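Local coordinates for protein dihydroxyacetone kinase (Citrobacter freundii, PDB 1UN8) that phosphorylates dihydroxyacetone to dihydroxyacetone phosphate with ATP and a divalent metal ion, using a separate helical-barrel nucleotide domain that also holds a phospholipid, at residues Q351-A356 against P409-A414; S437-A442 against E455-G460; T368-E373 against A395-A400. All coordinates share one frame; numbering follows the deposited sequence.

Interaction 1 of 3, residues Q351-A356 against P409-A414. With MYY ((2R)-3-(phosphonooxy)-2-(tetradecanoyloxy)propyl palmitate), chain C.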
loop_
_atom_site.group_PDB
_atom_site.type_symbol
_atom_site.label_atom_id
_atom_site.label_comp_id
_atom_site.label_asym_id
_atom_site.label_seq_id
_atom_site.Cartn_x
_atom_site.Cartn_y
_atom_site.Cartn_z
ATOM N N GLN A 351 -17.876 -41.818 31.668
ATOM C CA GLN A 351 -17.707 -42.563 32.900
ATOM C C GLN A 351 -17.111 -43.917 32.549
ATOM O O GLN A 351 -17.663 -44.655 31.732
ATOM C CB GLN A 351 -19.056 -42.742 33.592
ATOM C CG GLN A 351 -18.954 -42.812 35.107
ATOM C CD GLN A 351 -18.336 -41.551 35.700
ATOM O OE1 GLN A 351 -18.847 -40.446 35.505
ATOM N NE2 GLN A 351 -17.230 -41.712 36.423
ATOM N N PRO A 352 -15.962 -44.258 33.153
ATOM C CA PRO A 352 -15.330 -45.547 32.863
ATOM C C PRO A 352 -16.326 -46.701 32.973
ATOM O O PRO A 352 -17.126 -46.757 33.906
ATOM C CB PRO A 352 -14.214 -45.627 33.905
ATOM C CG PRO A 352 -13.800 -44.198 34.041
ATOM C CD PRO A 352 -15.144 -43.474 34.097
ATOM N N SER A 353 -16.279 -47.603 31.999
ATOM C CA SER A 353 -17.154 -48.769 31.957
ATOM C C SER A 353 -16.421 -49.923 31.282
ATOM O O SER A 353 -15.552 -49.708 30.436
ATOM C CB SER A 353 -18.470 -48.428 31.253
ATOM O OG SER A 353 -18.247 -48.066 29.902
ATOM N N ALA A 354 -16.760 -51.145 31.663
ATOM C CA ALA A 354 -16.110 -52.309 31.083
ATOM C C ALA A 354 -16.922 -52.922 29.948
ATOM O O ALA A 354 -18.110 -52.637 29.772
ATOM C CB ALA A 354 -15.842 -53.351 32.163
ATOM N N ASN A 355 -16.242 -53.763 29.178
ATOM C CA ASN A 355 -16.807 -54.471 28.035
ATOM C C ASN A 355 -15.607 -55.229 27.487
ATOM O O ASN A 355 -14.777 -54.663 26.768
ATOM C CB ASN A 355 -17.323 -53.489 26.983
ATOM C CG ASN A 355 -18.049 -54.184 25.842
ATOM O OD1 ASN A 355 -17.522 -55.108 25.215
ATOM N ND2 ASN A 355 -19.265 -53.733 25.562
ATOM N N ALA A 356 -15.510 -56.506 27.856
ATOM C CA ALA A 356 -14.398 -57.350 27.437
ATOM C C ALA A 356 -14.161 -57.370 25.928
ATOM O O ALA A 356 -13.012 -57.369 25.489
ATOM C CB ALA A 356 -14.608 -58.774 27.955
ATOM N N PRO A 409 -14.513 -45.425 28.557
ATOM C CA PRO A 409 -15.954 -45.692 28.602
ATOM C C PRO A 409 -16.245 -46.829 27.628
ATOM O O PRO A 409 -17.110 -46.713 26.754
ATOM C CB PRO A 409 -16.553 -44.373 28.135
ATOM C CG PRO A 409 -15.557 -43.927 27.101
ATOM C CD PRO A 409 -14.229 -44.200 27.786
ATOM N N LEU A 410 -15.498 -47.917 27.785
ATOM C CA LEU A 410 -15.601 -49.093 26.928
ATOM C C LEU A 410 -17.007 -49.583 26.588
ATOM O O LEU A 410 -17.211 -50.209 25.549
ATOM C CB LEU A 410 -14.826 -50.254 27.558
ATOM C CG LEU A 410 -13.326 -50.070 27.782
ATOM C CD1 LEU A 410 -12.777 -51.229 28.614
ATOM C CD2 LEU A 410 -12.621 -49.987 26.437
ATOM N N ASN A 411 -17.979 -49.312 27.451
ATOM C CA ASN A 411 -19.327 -49.799 27.196
ATOM C C ASN A 411 -20.197 -48.905 26.319
ATOM O O ASN A 411 -21.366 -49.211 26.072
ATOM C CB ASN A 411 -20.036 -50.082 28.517
ATOM C CG ASN A 411 -21.032 -51.213 28.397
ATOM O OD1 ASN A 411 -20.687 -52.312 27.952
ATOM N ND2 ASN A 411 -22.276 -50.953 28.786
ATOM N N ASN A 412 -19.622 -47.810 25.838
ATOM C CA ASN A 412 -20.351 -46.891 24.979
ATOM C C ASN A 412 -19.429 -46.384 23.886
ATOM O O ASN A 412 -18.679 -45.427 24.094
ATOM C CB ASN A 412 -20.885 -45.710 25.790
ATOM C CG ASN A 412 -21.699 -44.740 24.946
ATOM O OD1 ASN A 412 -22.310 -43.814 25.471
ATOM N ND2 ASN A 412 -21.705 -44.949 23.631
ATOM N N LEU A 413 -19.500 -47.022 22.718
ATOM C CA LEU A 413 -18.661 -46.649 21.581
ATOM C C LEU A 413 -18.720 -45.171 21.232
ATOM O O LEU A 413 -17.675 -44.532 21.064
ATOM C CB LEU A 413 -19.019 -47.476 20.344
ATOM C CG LEU A 413 -18.391 -48.871 20.272
ATOM C CD1 LEU A 413 -18.698 -49.482 18.915
ATOM C CD2 LEU A 413 -16.872 -48.783 20.460
ATOM N N ALA A 414 -19.934 -44.630 21.127
ATOM C CA ALA A 414 -20.113 -43.218 20.789
ATOM C C ALA A 414 -19.215 -42.334 21.646
ATOM O O ALA A 414 -18.407 -41.566 21.136
ATOM C CB ALA A 414 -21.566 -42.818 20.971
HETATM C C38 MYY C . -3.486 -43.511 15.636
HETATM C C37 MYY C . -3.908 -44.195 16.939
HETATM C C36 MYY C . -5.373 -44.635 16.885
HETATM C C35 MYY C . -5.792 -45.351 18.171
HETATM C C34 MYY C . -7.216 -45.907 18.057
HETATM C C33 MYY C . -7.677 -46.644 19.317
HETATM C C32 MYY C . -9.117 -47.151 19.174
HETATM C C31 MYY C . -9.235 -48.272 18.139
HETATM C C30 MYY C . -10.668 -48.525 17.653
HETATM C C29 MYY C . -11.583 -49.258 18.640
HETATM C C28 MYY C . -12.819 -49.785 17.903
HETATM C C27 MYY C . -13.782 -50.578 18.791
HETATM C C26 MYY C . -14.810 -51.367 17.971
HETATM C C25 MYY C . -15.774 -52.138 18.882
HETATM C C24 MYY C . -16.208 -53.490 18.313
HETATM C C23 MYY C . -17.561 -53.508 17.586
HETATM O O10 MYY C . -18.019 -52.489 17.067
HETATM O O8 MYY C . -18.253 -54.679 17.544
HETATM C C6 MYY C . -19.461 -54.590 16.766
HETATM C C5 MYY C . -19.204 -55.065 15.341
HETATM C C4 MYY C . -20.109 -56.256 14.982
HETATM O O6 MYY C . -20.166 -57.265 16.004
HETATM P P MYY C . -18.995 -58.354 16.251
HETATM O O4 MYY C . -17.608 -57.537 16.365
HETATM O O3 MYY C . -19.299 -58.944 17.722
HETATM O O5 MYY C . -18.946 -59.434 15.236
HETATM O O7 MYY C . -17.795 -55.299 15.145
HETATM C C7 MYY C . -17.437 -55.208 13.834
HETATM O O9 MYY C . -18.274 -54.994 12.958
HETATM C C8 MYY C . -15.962 -55.414 13.471
HETATM C C9 MYY C . -15.393 -54.166 12.794
HETATM C C10 MYY C . -14.135 -53.659 13.505
HETATM C C11 MYY C . -13.548 -52.420 12.827
HETATM C C12 MYY C . -12.340 -51.896 13.607
HETATM C C13 MYY C . -11.779 -50.607 13.002
HETATM C C14 MYY C . -10.796 -49.989 13.998
HETATM C C15 MYY C . -10.301 -48.606 13.574
HETATM C C16 MYY C . -9.103 -48.676 12.626
HETATM C C17 MYY C . -8.380 -47.328 12.621
HETATM C C18 MYY C . -6.946 -47.477 12.110
HETATM C C19 MYY C . -6.126 -46.212 12.372
HETATM C C20 MYY C . -4.649 -46.431 12.035
#
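Ser353 and Asn411 make the first of two hydrogen bonds that tie the loop entering the helical domain to the turn between two of its helices. The backbone N of Asn411 donates to Ser353 OG over 2.8 Å, at an N-H...O angle of 152°. Ser353 can receive it because its hydroxyl sits between its own backbone N and carbonyl carbon (chi1 63°), and the same oxygen lies 3.0 Å from Asn411 CB. The second bond joins two side-chain amides: Asn355 ND2 donates to Asn411 OD1 at 3.1 Å. The two side chains run roughly at right angles, their amide planes turned 45° apart, and the donor stands somewhat out of the Asn411 carbonyl plane. Asn411 is thus held at both its backbone and its side chain by the incoming loop. The other end of the Asn355 amide is engaged too, since OD1 caps the backbone N of Val358, whereas Asn412 OD1 pairs with Thr415 OG1.

Van der Waals packing sets side-chain carbons against backbone carbonyls. Leu410 CB lies close against Ser353 O, at 3.0 Å, while its CG and CD1 follow alongside that carbonyl. Pro409 CB approaches Gln351 O at 3.8 Å. Apolar packing continues beyond the loop, with Leu410 on Val358 and Ala359 of helix 356-371 and the Pro409 ring on Leu416 and Leu419 of helix 413-427.

Leu413 CD1 comes within 3.6 Å of O10 of the bound phospholipid. Two helix N-termini of the eight-helix barrel, each begun by an asparagine at the N-cap position, thus meet here: the type I beta turn Pro409 to Asn412, leading into helix 413-427, is held against the loop leading into helix 356-371.

Interaction 2 of 3, residues S437-A442 against E455-G460. With MYY ((2R)-3-(phosphonooxy)-2-(tetradecanoyloxy)propyl palmitate), chain C.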
loop_
_atom_site.group_PDB
_atom_site.type_symbol
_atom_site.label_atom_id
_atom_site.label_comp_id
_atom_site.label_asym_id
_atom_site.label_seq_id
_atom_site.Cartn_x
_atom_site.Cartn_y
_atom_site.Cartn_z
ATOM N N SER A 437 -8.184 -37.329 14.751
ATOM C CA SER A 437 -9.175 -36.763 15.657
ATOM C C SER A 437 -10.449 -36.482 14.882
ATOM O O SER A 437 -11.550 -36.700 15.376
ATOM C CB SER A 437 -8.660 -35.479 16.309
ATOM O OG SER A 437 -7.767 -35.793 17.368
ATOM N N ILE A 438 -10.292 -35.988 13.663
ATOM C CA ILE A 438 -11.442 -35.727 12.820
ATOM C C ILE A 438 -12.202 -37.038 12.605
ATOM O O ILE A 438 -13.417 -37.114 12.785
ATOM C CB ILE A 438 -10.999 -35.185 11.462
ATOM C CG1 ILE A 438 -10.499 -33.752 11.637
ATOM C CG2 ILE A 438 -12.140 -35.286 10.455
ATOM C CD1 ILE A 438 -9.907 -33.158 10.392
ATOM N N PHE A 439 -11.464 -38.066 12.220
ATOM C CA PHE A 439 -12.026 -39.382 11.967
ATOM C C PHE A 439 -12.909 -39.854 13.122
ATOM O O PHE A 439 -14.110 -40.061 12.957
ATOM C CB PHE A 439 -10.885 -40.382 11.746
ATOM C CG PHE A 439 -11.344 -41.778 11.411
ATOM C CD1 PHE A 439 -11.801 -42.092 10.132
ATOM C CD2 PHE A 439 -11.294 -42.785 12.371
ATOM C CE1 PHE A 439 -12.198 -43.383 9.812
ATOM C CE2 PHE A 439 -11.688 -44.081 12.062
ATOM C CZ PHE A 439 -12.142 -44.382 10.775
ATOM N N PHE A 440 -12.307 -40.025 14.294
ATOM C CA PHE A 440 -13.048 -40.500 15.447
ATOM C C PHE A 440 -14.155 -39.567 15.945
ATOM O O PHE A 440 -15.212 -40.035 16.376
ATOM C CB PHE A 440 -12.079 -40.828 16.583
ATOM C CG PHE A 440 -11.307 -42.103 16.368
ATOM C CD1 PHE A 440 -9.982 -42.071 15.934
ATOM C CD2 PHE A 440 -11.907 -43.340 16.602
ATOM C CE1 PHE A 440 -9.258 -43.254 15.739
ATOM C CE2 PHE A 440 -11.194 -44.536 16.409
ATOM C CZ PHE A 440 -9.863 -44.489 15.977
ATOM N N THR A 441 -13.924 -38.257 15.885
ATOM C CA THR A 441 -14.927 -37.298 16.334
ATOM C C THR A 441 -16.191 -37.452 15.501
ATOM O O THR A 441 -17.291 -37.571 16.041
ATOM C CB THR A 441 -14.411 -35.852 16.212
ATOM O OG1 THR A 441 -13.242 -35.706 17.028
ATOM C CG2 THR A 441 -15.463 -34.859 16.678
ATOM N N ALA A 442 -16.026 -37.451 14.183
ATOM C CA ALA A 442 -17.147 -37.604 13.271
ATOM C C ALA A 442 -17.753 -39.002 13.404
ATOM O O ALA A 442 -18.968 -39.171 13.270
ATOM C CB ALA A 442 -16.693 -37.368 11.841
ATOM N N GLU A 455 -20.835 -47.999 9.668
ATOM C CA GLU A 455 -21.390 -46.790 9.077
ATOM C C GLU A 455 -20.678 -45.570 9.635
ATOM O O GLU A 455 -20.310 -44.657 8.890
ATOM C CB GLU A 455 -22.886 -46.692 9.373
ATOM C CG GLU A 455 -23.754 -46.832 8.143
ATOM C CD GLU A 455 -25.148 -47.337 8.467
ATOM O OE1 GLU A 455 -25.882 -46.638 9.210
ATOM O OE2 GLU A 455 -25.499 -48.437 7.969
ATOM N N ALA A 456 -20.485 -45.567 10.952
ATOM C CA ALA A 456 -19.827 -44.458 11.629
ATOM C C ALA A 456 -18.379 -44.321 11.152
ATOM O O ALA A 456 -17.905 -43.210 10.895
ATOM C CB ALA A 456 -19.880 -44.668 13.147
ATOM N N LEU A 457 -17.689 -45.453 11.029
ATOM C CA LEU A 457 -16.302 -45.457 10.583
ATOM C C LEU A 457 -16.183 -44.889 9.182
ATOM O O LEU A 457 -15.211 -44.210 8.867
ATOM C CB LEU A 457 -15.724 -46.871 10.621
ATOM C CG LEU A 457 -15.450 -47.431 12.022
ATOM C CD1 LEU A 457 -14.945 -48.867 11.930
ATOM C CD2 LEU A 457 -14.429 -46.549 12.731
ATOM N N ASN A 458 -17.179 -45.163 8.345
ATOM C CA ASN A 458 -17.183 -44.653 6.983
ATOM C C ASN A 458 -17.436 -43.166 6.967
ATOM O O ASN A 458 -16.899 -42.460 6.123
ATOM C CB ASN A 458 -18.246 -45.347 6.148
ATOM C CG ASN A 458 -17.648 -46.303 5.140
ATOM O OD1 ASN A 458 -17.022 -45.886 4.164
ATOM N ND2 ASN A 458 -17.827 -47.598 5.378
ATOM N N THR A 459 -18.266 -42.681 7.887
ATOM C CA THR A 459 -18.530 -41.252 7.955
ATOM C C THR A 459 -17.225 -40.588 8.390
ATOM O O THR A 459 -16.870 -39.512 7.899
ATOM C CB THR A 459 -19.651 -40.928 8.971
ATOM O OG1 THR A 459 -20.900 -41.421 8.473
ATOM C CG2 THR A 459 -19.767 -39.418 9.196
ATOM N N GLY A 460 -16.508 -41.250 9.300
ATOM C CA GLY A 460 -15.232 -40.729 9.765
ATOM C C GLY A 460 -14.283 -40.563 8.586
ATOM O O GLY A 460 -13.596 -39.531 8.451
HETATM C C38 MYY C . -3.486 -43.511 15.636
HETATM C C37 MYY C . -3.908 -44.195 16.939
HETATM C C36 MYY C . -5.373 -44.635 16.885
HETATM C C35 MYY C . -5.792 -45.351 18.171
HETATM C C34 MYY C . -7.216 -45.907 18.057
HETATM C C33 MYY C . -7.677 -46.644 19.317
HETATM C C32 MYY C . -9.117 -47.151 19.174
HETATM C C31 MYY C . -9.235 -48.272 18.139
HETATM C C30 MYY C . -10.668 -48.525 17.653
HETATM C C29 MYY C . -11.583 -49.258 18.640
HETATM C C28 MYY C . -12.819 -49.785 17.903
HETATM C C27 MYY C . -13.782 -50.578 18.791
HETATM C C26 MYY C . -14.810 -51.367 17.971
HETATM C C25 MYY C . -15.774 -52.138 18.882
HETATM C C24 MYY C . -16.208 -53.490 18.313
HETATM C C23 MYY C . -17.561 -53.508 17.586
HETATM O O10 MYY C . -18.019 -52.489 17.067
HETATM O O8 MYY C . -18.253 -54.679 17.544
HETATM C C6 MYY C . -19.461 -54.590 16.766
HETATM C C5 MYY C . -19.204 -55.065 15.341
HETATM C C4 MYY C . -20.109 -56.256 14.982
HETATM O O6 MYY C . -20.166 -57.265 16.004
HETATM P P MYY C . -18.995 -58.354 16.251
HETATM O O4 MYY C . -17.608 -57.537 16.365
HETATM O O3 MYY C . -19.299 -58.944 17.722
HETATM O O5 MYY C . -18.946 -59.434 15.236
HETATM O O7 MYY C . -17.795 -55.299 15.145
HETATM C C7 MYY C . -17.437 -55.208 13.834
HETATM O O9 MYY C . -18.274 -54.994 12.958
HETATM C C8 MYY C . -15.962 -55.414 13.471
HETATM C C9 MYY C . -15.393 -54.166 12.794
HETATM C C10 MYY C . -14.135 -53.659 13.505
HETATM C C11 MYY C . -13.548 -52.420 12.827
HETATM C C12 MYY C . -12.340 -51.896 13.607
HETATM C C13 MYY C . -11.779 -50.607 13.002
HETATM C C14 MYY C . -10.796 -49.989 13.998
HETATM C C15 MYY C . -10.301 -48.606 13.574
HETATM C C16 MYY C . -9.103 -48.676 12.626
HETATM C C17 MYY C . -8.380 -47.328 12.621
HETATM C C18 MYY C . -6.946 -47.477 12.110
HETATM C C19 MYY C . -6.126 -46.212 12.372
HETATM C C20 MYY C . -4.649 -46.431 12.035
#
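Phe439 and Leu457 meet where two successive helices of the eight-helix barrel, 430-448 and 453-468, pack as neighbours. The short helical segments run in broadly antiparallel directions, 141° apart, and their axes approach to 7.8 Å. Small residues allow so close an approach: Gly460 brings its bare backbone to Phe439, the two CA atoms being 4.1 Å apart, and Ala442 points its methyl at Gly460 CA.

Within this seam the Phe439 ring leans across the partner helix. With CG anti to the backbone N (chi1 -177°), the ring swings toward 455-460 although its CB sets out to the side. CD1 then reaches Gly460 C at 3.3 Å, and CE1 lies 3.3 Å from Leu457 O, in both cases at a slant to the ring. Leu457 begins pointing away from the other helix, yet its isobutyl end turns back, placing CD2 3.7 Å from Phe439 CZ. Its other branch, CD1, meets lipid atom C13, so one leucine fork touches both the neighbouring helix and an acyl chain. Met464 and Leu481 also pack on Phe439, whose side chain is about 6 Å from that of Met477 of the ATP site.

Phe440, the next residue, faces the lipid instead, with CZ touching C34 of the other acyl chain. One face of this ring carries CD2 of Phe439 over its centre, and Phe417 adds an edge-to-face partner. The outer side of helix 430-448 is met by the second subunit, with Glu123 of that chain against Thr441 and Ala442. Thr441 OG1 turns back along its own helix and donates to Ser437 O at 2.6 Å, on the face of that carbonyl plane opposite Thr441 N.

Interaction 3 of 3, residues T368-E373 against A395-A400. With MYY ((2R)-3-(phosphonooxy)-2-(tetradecanoyloxy)propyl palmitate), chain C.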
loop_
_atom_site.group_PDB
_atom_site.type_symbol
_atom_site.label_atom_id
_atom_site.label_comp_id
_atom_site.label_asym_id
_atom_site.label_seq_id
_atom_site.Cartn_x
_atom_site.Cartn_y
_atom_site.Cartn_z
ATOM N N THR A 368 -0.783 -53.343 18.158
ATOM C CA THR A 368 -0.307 -53.432 16.781
ATOM C C THR A 368 0.361 -52.134 16.321
ATOM O O THR A 368 1.477 -52.153 15.786
ATOM C CB THR A 368 -1.475 -53.768 15.831
ATOM O OG1 THR A 368 -2.168 -54.918 16.331
ATOM C CG2 THR A 368 -0.960 -54.051 14.418
ATOM N N LEU A 369 -0.316 -51.008 16.528
ATOM C CA LEU A 369 0.243 -49.729 16.129
ATOM C C LEU A 369 1.515 -49.446 16.924
ATOM O O LEU A 369 2.530 -49.032 16.363
ATOM C CB LEU A 369 -0.765 -48.601 16.357
ATOM C CG LEU A 369 -2.026 -48.627 15.489
ATOM C CD1 LEU A 369 -2.959 -47.507 15.910
ATOM C CD2 LEU A 369 -1.647 -48.491 14.032
ATOM N N SER A 370 1.467 -49.681 18.232
ATOM C CA SER A 370 2.633 -49.425 19.069
ATOM C C SER A 370 3.841 -50.234 18.621
ATOM O O SER A 370 4.948 -49.704 18.528
ATOM C CB SER A 370 2.321 -49.740 20.535
ATOM O OG SER A 370 3.367 -49.298 21.385
ATOM N N ASP A 371 3.632 -51.513 18.332
ATOM C CA ASP A 371 4.718 -52.386 17.900
ATOM C C ASP A 371 5.379 -51.951 16.595
ATOM O O ASP A 371 6.576 -52.177 16.387
ATOM C CB ASP A 371 4.202 -53.815 17.721
ATOM C CG ASP A 371 3.796 -54.464 19.031
ATOM O OD1 ASP A 371 3.168 -55.549 18.981
ATOM O OD2 ASP A 371 4.110 -53.902 20.100
ATOM N N LEU A 372 4.596 -51.326 15.720
ATOM C CA LEU A 372 5.079 -50.893 14.415
ATOM C C LEU A 372 5.882 -49.595 14.355
ATOM O O LEU A 372 6.290 -49.179 13.264
ATOM C CB LEU A 372 3.889 -50.770 13.461
ATOM C CG LEU A 372 3.151 -52.047 13.057
ATOM C CD1 LEU A 372 1.776 -51.705 12.511
ATOM C CD2 LEU A 372 3.968 -52.793 12.021
ATOM N N GLU A 373 6.131 -48.969 15.504
ATOM C CA GLU A 373 6.833 -47.683 15.522
ATOM C C GLU A 373 8.062 -47.536 14.634
ATOM O O GLU A 373 8.076 -46.726 13.709
ATOM C CB GLU A 373 7.211 -47.277 16.951
ATOM C CG GLU A 373 7.801 -45.862 17.026
ATOM C CD GLU A 373 8.055 -45.382 18.453
ATOM O OE1 GLU A 373 8.533 -44.237 18.614
ATOM O OE2 GLU A 373 7.780 -46.138 19.410
ATOM N N ALA A 395 -0.223 -41.923 19.830
ATOM C CA ALA A 395 -1.663 -42.002 20.002
ATOM C C ALA A 395 -2.088 -43.362 20.534
ATOM O O ALA A 395 -2.951 -43.457 21.408
ATOM C CB ALA A 395 -2.346 -41.736 18.692
ATOM N N ALA A 396 -1.488 -44.420 19.999
ATOM C CA ALA A 396 -1.828 -45.760 20.445
ATOM C C ALA A 396 -1.608 -45.878 21.951
ATOM O O ALA A 396 -2.527 -46.229 22.690
ATOM C CB ALA A 396 -0.987 -46.782 19.713
ATOM N N ARG A 397 -0.395 -45.563 22.401
ATOM C CA ARG A 397 -0.055 -45.652 23.819
ATOM C C ARG A 397 -0.940 -44.795 24.715
ATOM O O ARG A 397 -1.234 -45.172 25.848
ATOM C CB ARG A 397 1.422 -45.301 24.020
ATOM C CG ARG A 397 2.338 -46.364 23.442
ATOM C CD ARG A 397 3.725 -45.844 23.094
ATOM N NE ARG A 397 4.450 -46.834 22.298
ATOM C CZ ARG A 397 5.565 -46.580 21.616
ATOM N NH1 ARG A 397 6.093 -45.359 21.632
ATOM N NH2 ARG A 397 6.142 -47.546 20.904
ATOM N N GLU A 398 -1.375 -43.648 24.207
ATOM C CA GLU A 398 -2.235 -42.762 24.984
ATOM C C GLU A 398 -3.557 -43.460 25.241
ATOM O O GLU A 398 -4.092 -43.407 26.349
ATOM C CB GLU A 398 -2.473 -41.448 24.234
ATOM C CG GLU A 398 -3.388 -40.445 24.951
ATOM C CD GLU A 398 -2.976 -40.168 26.399
ATOM O OE1 GLU A 398 -1.759 -40.161 26.698
ATOM O OE2 GLU A 398 -3.883 -39.943 27.236
ATOM N N ILE A 399 -4.092 -44.121 24.220
ATOM C CA ILE A 399 -5.360 -44.820 24.387
ATOM C C ILE A 399 -5.149 -46.133 25.140
ATOM O O ILE A 399 -6.048 -46.607 25.831
ATOM C CB ILE A 399 -6.026 -45.111 23.027
ATOM C CG1 ILE A 399 -6.175 -43.813 22.238
ATOM C CG2 ILE A 399 -7.396 -45.739 23.243
ATOM C CD1 ILE A 399 -7.054 -42.804 22.898
ATOM N N ALA A 400 -3.956 -46.710 25.001
ATOM C CA ALA A 400 -3.613 -47.960 25.679
ATOM C C ALA A 400 -3.523 -47.680 27.172
ATOM O O ALA A 400 -4.036 -48.441 27.997
ATOM C CB ALA A 400 -2.278 -48.483 25.172
HETATM C C38 MYY C . -3.486 -43.511 15.636
HETATM C C37 MYY C . -3.908 -44.195 16.939
HETATM C C36 MYY C . -5.373 -44.635 16.885
HETATM C C35 MYY C . -5.792 -45.351 18.171
HETATM C C34 MYY C . -7.216 -45.907 18.057
HETATM C C33 MYY C . -7.677 -46.644 19.317
HETATM C C32 MYY C . -9.117 -47.151 19.174
HETATM C C31 MYY C . -9.235 -48.272 18.139
HETATM C C30 MYY C . -10.668 -48.525 17.653
HETATM C C29 MYY C . -11.583 -49.258 18.640
HETATM C C28 MYY C . -12.819 -49.785 17.903
HETATM C C27 MYY C . -13.782 -50.578 18.791
HETATM C C26 MYY C . -14.810 -51.367 17.971
HETATM C C25 MYY C . -15.774 -52.138 18.882
HETATM C C24 MYY C . -16.208 -53.490 18.313
HETATM C C23 MYY C . -17.561 -53.508 17.586
HETATM O O10 MYY C . -18.019 -52.489 17.067
HETATM O O8 MYY C . -18.253 -54.679 17.544
HETATM C C6 MYY C . -19.461 -54.590 16.766
HETATM C C5 MYY C . -19.204 -55.065 15.341
HETATM C C4 MYY C . -20.109 -56.256 14.982
HETATM O O6 MYY C . -20.166 -57.265 16.004
HETATM P P MYY C . -18.995 -58.354 16.251
HETATM O O4 MYY C . -17.608 -57.537 16.365
HETATM O O3 MYY C . -19.299 -58.944 17.722
HETATM O O5 MYY C . -18.946 -59.434 15.236
HETATM O O7 MYY C . -17.795 -55.299 15.145
HETATM C C7 MYY C . -17.437 -55.208 13.834
HETATM O O9 MYY C . -18.274 -54.994 12.958
HETATM C C8 MYY C . -15.962 -55.414 13.471
HETATM C C9 MYY C . -15.393 -54.166 12.794
HETATM C C10 MYY C . -14.135 -53.659 13.505
HETATM C C11 MYY C . -13.548 -52.420 12.827
HETATM C C12 MYY C . -12.340 -51.896 13.607
HETATM C C13 MYY C . -11.779 -50.607 13.002
HETATM C C14 MYY C . -10.796 -49.989 13.998
HETATM C C15 MYY C . -10.301 -48.606 13.574
HETATM C C16 MYY C . -9.103 -48.676 12.626
HETATM C C17 MYY C . -8.380 -47.328 12.621
HETATM C C18 MYY C . -6.946 -47.477 12.110
HETATM C C19 MYY C . -6.126 -46.212 12.372
HETATM C C20 MYY C . -4.649 -46.431 12.035
#
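Glu373 OE2 is gripped by two nitrogens of one guanidinium group, accepting from Arg397 NH2 at 2.6 Å and from Arg397 NH1 at 2.9 Å. This end-on salt bridge sends both N-H groups to a single oxygen, which lies near the guanidinium plane. NH2 comes almost straight along the C-O bond, whereas NH1 arrives from above the carboxylate plane; the two flat groups are turned 55° apart. The other carboxylate oxygen, OE1, accepts from Ser390 OG, so both oxygens of Glu373 are anchored.

A second partner fixes the guanidinium along its NE side. Arg397 NE donates to Ser370 OG at 2.8 Å, at an angle of 154°, with a weak bond from NH2 to the same hydroxyl. Ser370 presents that oxygen by placing it anti to its backbone N (chi1 -171°), while an extended arginine chain carries NE across from helix 388-404.

These polar links close one seam of the eight-helix barrel: Leu369 and Ser370, on the last turn of helix 356-371, and Glu373, starting helix 373-381, all face helix 388-404. Closer to the lipid, Leu369 CB packs on Ala396 CB at 3.8 Å, and Val542 of helix 534-547 adds to the cover of Leu369. In the pocket, Ala395 CB and Leu369 CD1 both touch acyl atom C37, at 3.4 and 3.6 Å.

Overall arrangement
All three contacts belong to the C-terminal helical barrel and all touch the same phospholipid, so a single ligand links seams whose atoms do not meet. Their centres are spaced almost evenly, 18 to 19 Å apart, with nearest atoms about 6 to 7 Å from each other. Along the chain, interaction 3 falls between the two halves of interaction 1, and interaction 2 follows both. Helices 388-404 and 413-427 are consecutive, as are 413-427 and 430-448, so the set steps round the barrel. Interaction 1 joins its loops near the surface, while interactions 2 and 3 pair helices beside the acyl chains and lie nearer the residues that bind ATP.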